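Local coordinates for protein response regulator FixJ (Bradyrhizobium japonicum, PDB 5XSO) that is activated by the sensor kinase FixL and then induces expression of the nitrogen-fixation regulators nifA and fixK, at residues 66-78 against 99-111. Sequence-based numbering, arbitrary orientation.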
loop_
_atom_site.group_PDB
_atom_site.type_symbol
_atom_site.label_atom_id
_atom_site.label_comp_id
_atom_site.label_asym_id
_atom_site.label_seq_id
_atom_site.Cartn_x
_atom_site.Cartn_y
_atom_site.Cartn_z
ATOM N N VAL A 66 -15.589 -1.255 -12.162
ATOM C CA VAL A 66 -15.585 0.094 -11.633
ATOM C C VAL A 66 -16.843 0.359 -10.835
ATOM O O VAL A 66 -16.843 1.219 -9.942
ATOM C CB VAL A 66 -15.456 1.137 -12.763
ATOM C CG1 VAL A 66 -16.628 1.015 -13.763
ATOM C CG2 VAL A 66 -15.393 2.509 -12.200
ATOM N N ARG A 67 -17.943 -0.312 -11.178
ATOM C CA ARG A 67 -19.218 -0.063 -10.509
ATOM C C ARG A 67 -19.785 -1.313 -9.836
ATOM O O ARG A 67 -20.977 -1.593 -9.909
ATOM C CB ARG A 67 -20.208 0.560 -11.489
ATOM C CG ARG A 67 -19.944 2.046 -11.539
ATOM C CD ARG A 67 -20.801 2.789 -12.490
ATOM N NE ARG A 67 -22.174 2.800 -12.047
ATOM C CZ ARG A 67 -23.107 3.573 -12.577
ATOM N NH1 ARG A 67 -22.788 4.408 -13.566
ATOM N NH2 ARG A 67 -24.352 3.517 -12.116
ATOM N N MET A 68 -18.929 -2.068 -9.154
ATOM C CA MET A 68 -19.370 -3.145 -8.273
ATOM C C MET A 68 -20.419 -2.624 -7.296
ATOM O O MET A 68 -20.148 -1.647 -6.576
ATOM C CB MET A 68 -18.184 -3.698 -7.496
ATOM C CG MET A 68 -17.489 -4.779 -8.220
ATOM S SD MET A 68 -18.582 -6.188 -8.424
ATOM C CE MET A 68 -18.538 -7.045 -6.849
ATOM N N PRO A 69 -21.622 -3.200 -7.271
ATOM C CA PRO A 69 -22.622 -2.786 -6.263
ATOM C C PRO A 69 -22.071 -2.924 -4.847
ATOM O O PRO A 69 -21.676 -4.007 -4.417
ATOM C CB PRO A 69 -23.800 -3.738 -6.516
ATOM C CG PRO A 69 -23.242 -4.860 -7.390
ATOM C CD PRO A 69 -22.132 -4.246 -8.178
ATOM N N GLY A 70 -21.996 -1.802 -4.136
ATOM C CA GLY A 70 -21.482 -1.819 -2.781
ATOM C C GLY A 70 -19.986 -1.614 -2.637
ATOM O O GLY A 70 -19.488 -1.561 -1.506
ATOM N N LEU A 71 -19.253 -1.503 -3.736
ATOM C CA LEU A 71 -17.839 -1.158 -3.681
ATOM C C LEU A 71 -17.430 -0.675 -5.056
ATOM O O LEU A 71 -16.659 -1.343 -5.748
ATOM C CB LEU A 71 -16.957 -2.342 -3.260
ATOM N N ASP A 72 -17.956 0.470 -5.470
ATOM C CA ASP A 72 -17.541 1.018 -6.750
ATOM C C ASP A 72 -16.033 1.266 -6.723
ATOM O O ASP A 72 -15.364 1.028 -5.709
ATOM C CB ASP A 72 -18.350 2.280 -7.062
ATOM C CG ASP A 72 -17.917 3.489 -6.258
ATOM O OD1 ASP A 72 -17.021 3.376 -5.397
ATOM O OD2 ASP A 72 -18.480 4.586 -6.505
ATOM N N GLY A 73 -15.478 1.768 -7.811
ATOM C CA GLY A 73 -14.038 1.947 -7.851
ATOM C C GLY A 73 -13.516 2.838 -6.742
ATOM O O GLY A 73 -12.455 2.563 -6.166
ATOM N N ILE A 74 -14.235 3.931 -6.444
ATOM C CA ILE A 74 -13.809 4.844 -5.389
ATOM C C ILE A 74 -13.844 4.149 -4.034
ATOM O O ILE A 74 -12.909 4.272 -3.232
ATOM C CB ILE A 74 -14.686 6.107 -5.378
ATOM C CG1 ILE A 74 -14.376 6.982 -6.588
ATOM C CG2 ILE A 74 -14.490 6.895 -4.067
ATOM C CD1 ILE A 74 -15.311 8.179 -6.683
ATOM N N GLU A 75 -14.943 3.453 -3.738
ATOM C CA GLU A 75 -15.097 2.879 -2.403
ATOM C C GLU A 75 -14.072 1.777 -2.176
ATOM O O GLU A 75 -13.444 1.707 -1.103
ATOM C CB GLU A 75 -16.524 2.351 -2.220
ATOM C CG GLU A 75 -16.896 1.921 -0.765
ATOM C CD GLU A 75 -16.723 3.030 0.298
ATOM O OE1 GLU A 75 -17.690 3.799 0.541
ATOM O OE2 GLU A 75 -15.630 3.117 0.908
ATOM N N LEU A 76 -13.882 0.919 -3.187
ATOM C CA LEU A 76 -12.858 -0.114 -3.121
ATOM C C LEU A 76 -11.503 0.492 -2.785
ATOM O O LEU A 76 -10.836 0.073 -1.828
ATOM C CB LEU A 76 -12.798 -0.846 -4.456
ATOM C CG LEU A 76 -11.714 -1.918 -4.510
ATOM C CD1 LEU A 76 -12.028 -2.969 -3.491
ATOM C CD2 LEU A 76 -11.590 -2.503 -5.933
ATOM N N LEU A 77 -11.104 1.519 -3.538
ATOM C CA LEU A 77 -9.814 2.156 -3.285
ATOM C C LEU A 77 -9.760 2.779 -1.888
ATOM O O LEU A 77 -8.754 2.642 -1.178
ATOM C CB LEU A 77 -9.534 3.202 -4.363
ATOM C CG LEU A 77 -8.600 2.786 -5.499
ATOM C CD1 LEU A 77 -7.210 2.539 -4.918
ATOM C CD2 LEU A 77 -9.115 1.547 -6.216
ATOM N N LYS A 78 -10.833 3.449 -1.458
ATOM C CA LYS A 78 -10.825 4.020 -0.107
ATOM C C LYS A 78 -10.624 2.939 0.951
ATOM O O LYS A 78 -9.810 3.111 1.866
ATOM C CB LYS A 78 -12.107 4.818 0.145
ATOM C CG LYS A 78 -12.057 6.165 -0.553
ATOM C CD LYS A 78 -13.160 7.120 -0.137
ATOM C CE LYS A 78 -13.143 8.382 -1.004
ATOM N NZ LYS A 78 -14.410 9.174 -0.929
ATOM N N PRO A 99 -14.775 8.338 -16.132
ATOM C CA PRO A 99 -14.483 9.354 -15.098
ATOM C C PRO A 99 -14.448 8.791 -13.692
ATOM O O PRO A 99 -13.709 9.311 -12.850
ATOM C CB PRO A 99 -15.614 10.372 -15.265
ATOM C CG PRO A 99 -16.035 10.237 -16.772
ATOM C CD PRO A 99 -15.935 8.716 -16.969
ATOM N N LEU A 100 -15.266 7.782 -13.402
ATOM C CA LEU A 100 -15.183 7.113 -12.102
ATOM C C LEU A 100 -13.863 6.365 -11.970
ATOM O O LEU A 100 -13.190 6.427 -10.924
ATOM C CB LEU A 100 -16.370 6.173 -11.972
ATOM C CG LEU A 100 -16.652 5.453 -10.656
ATOM C CD1 LEU A 100 -16.561 6.413 -9.488
ATOM C CD2 LEU A 100 -18.049 4.865 -10.774
ATOM N N ALA A 101 -13.468 5.651 -13.036
ATOM C CA ALA A 101 -12.141 5.065 -13.085
ATOM C C ALA A 101 -11.058 6.101 -12.839
ATOM O O ALA A 101 -10.036 5.802 -12.199
ATOM C CB ALA A 101 -11.921 4.397 -14.446
ATOM N N VAL A 102 -11.247 7.320 -13.370
ATOM C CA VAL A 102 -10.261 8.364 -13.135
ATOM C C VAL A 102 -10.156 8.664 -11.636
ATOM O O VAL A 102 -9.058 8.813 -11.090
ATOM C CB VAL A 102 -10.626 9.631 -13.936
ATOM C CG1 VAL A 102 -9.725 10.746 -13.516
ATOM C CG2 VAL A 102 -10.446 9.378 -15.446
ATOM N N GLU A 103 -11.292 8.769 -10.958
ATOM C CA GLU A 103 -11.253 9.044 -9.521
ATOM C C GLU A 103 -10.502 7.936 -8.786
ATOM O O GLU A 103 -9.711 8.201 -7.870
ATOM C CB GLU A 103 -12.675 9.158 -8.974
ATOM C CG GLU A 103 -13.318 10.503 -9.027
ATOM C CD GLU A 103 -12.519 11.569 -8.279
ATOM O OE1 GLU A 103 -12.447 11.512 -7.029
ATOM O OE2 GLU A 103 -11.970 12.458 -8.959
ATOM N N ALA A 104 -10.737 6.682 -9.198
ATOM C CA ALA A 104 -10.062 5.559 -8.574
ATOM C C ALA A 104 -8.558 5.649 -8.767
ATOM O O ALA A 104 -7.787 5.323 -7.846
ATOM C CB ALA A 104 -10.593 4.238 -9.164
ATOM N N MET A 105 -8.103 6.061 -9.951
ATOM C CA MET A 105 -6.659 6.202 -10.081
ATOM C C MET A 105 -6.124 7.347 -9.233
ATOM O O MET A 105 -5.014 7.247 -8.692
ATOM C CB MET A 105 -6.205 6.365 -11.531
ATOM C CG MET A 105 -6.530 5.144 -12.414
ATOM S SD MET A 105 -5.923 5.444 -14.061
ATOM C CE MET A 105 -4.134 5.375 -13.787
ATOM N N LYS A 106 -6.895 8.421 -9.080
ATOM C CA LYS A 106 -6.407 9.494 -8.204
ATOM C C LYS A 106 -6.279 8.992 -6.775
ATOM O O LYS A 106 -5.394 9.431 -6.037
ATOM C CB LYS A 106 -7.330 10.699 -8.286
ATOM C CG LYS A 106 -7.068 11.522 -9.549
ATOM C CD LYS A 106 -8.252 12.425 -9.966
ATOM C CE LYS A 106 -8.870 13.203 -8.818
ATOM N NZ LYS A 106 -9.402 14.541 -9.282
ATOM N N LEU A 107 -7.136 8.047 -6.375
ATOM C CA LEU A 107 -7.058 7.430 -5.055
ATOM C C LEU A 107 -6.036 6.307 -4.972
ATOM O O LEU A 107 -5.809 5.788 -3.867
ATOM C CB LEU A 107 -8.431 6.901 -4.633
ATOM C CG LEU A 107 -9.593 7.897 -4.493
ATOM C CD1 LEU A 107 -10.935 7.190 -4.506
ATOM C CD2 LEU A 107 -9.452 8.720 -3.208
ATOM N N GLY A 108 -5.422 5.907 -6.090
ATOM C CA GLY A 108 -4.341 4.951 -5.990
ATOM C C GLY A 108 -4.412 3.763 -6.940
ATOM O O GLY A 108 -3.439 3.006 -7.036
ATOM N N ALA A 109 -5.515 3.579 -7.647
ATOM C CA ALA A 109 -5.534 2.480 -8.622
ATOM C C ALA A 109 -4.412 2.673 -9.643
ATOM O O ALA A 109 -4.083 3.810 -10.035
ATOM C CB ALA A 109 -6.891 2.417 -9.338
ATOM N N VAL A 110 -3.826 1.556 -10.096
ATOM C CA VAL A 110 -2.662 1.636 -10.969
ATOM C C VAL A 110 -3.053 2.031 -12.401
ATOM O O VAL A 110 -2.388 2.870 -13.046
ATOM C CB VAL A 110 -1.916 0.294 -10.909
ATOM C CG1 VAL A 110 -0.890 0.165 -12.053
ATOM C CG2 VAL A 110 -1.276 0.119 -9.508
ATOM N N ASP A 111 -4.133 1.480 -12.937
ATOM C CA ASP A 111 -4.486 1.784 -14.332
ATOM C C ASP A 111 -5.928 1.294 -14.529
ATOM O O ASP A 111 -6.523 0.721 -13.609
ATOM C CB ASP A 111 -3.453 1.121 -15.279
ATOM C CG ASP A 111 -3.309 1.832 -16.637
ATOM O OD1 ASP A 111 -4.185 2.627 -17.013
ATOM O OD2 ASP A 111 -2.323 1.548 -17.380
#
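I74 and L100 meet methyl to methyl, I74 CD1 lying 3.5 Å from L100 CD1. Here helices 73-78 and 99-106 run nearly parallel, 13° apart, with axes 8.4 Å from each other. The apolar contacts run from the loop residues V66 and R67 into helix 73-78. L100 has its CG anti to the backbone N (chi1 -173°), which sends its fork across to the other segment: CG rests 3.6 Å from V66 CG2, and CD2 meets the aliphatic CG of R67 at 3.5 Å, the two chains crossing at about a right angle. I74 spreads its two branches, CD1 going to L100 and the CB of E103, CG2 to L107 CD1 at 3.6 Å. Shortening I74 to an alanine removes the CD1 and CG2 contacts with L100 and L107 and would probably open a gap between the helices. Further along, L77 sets CD2 3.9 Å from A109 CB while its CG is in contact with A104 O. The smallness of G73 and A104 permits the close approach, A104 CB sitting 3.9 Å from G73 O.

The helix-capping bond of D72 is internal to 66-78, its OD1 accepting from E75 N at 2.7 Å with a 167° N-H...O angle, and a Schellman motif at G108 turns the chain off the other helix. R67 NH1 forms a salt bridge with D97, just before 99-111.

Cohesion between these neighbouring helices of the CheY-like receiver domain is thus essentially apolar, while R67, probably a magnesium ligand through its backbone O as in other receiver domains, lays its aliphatic stem on L100.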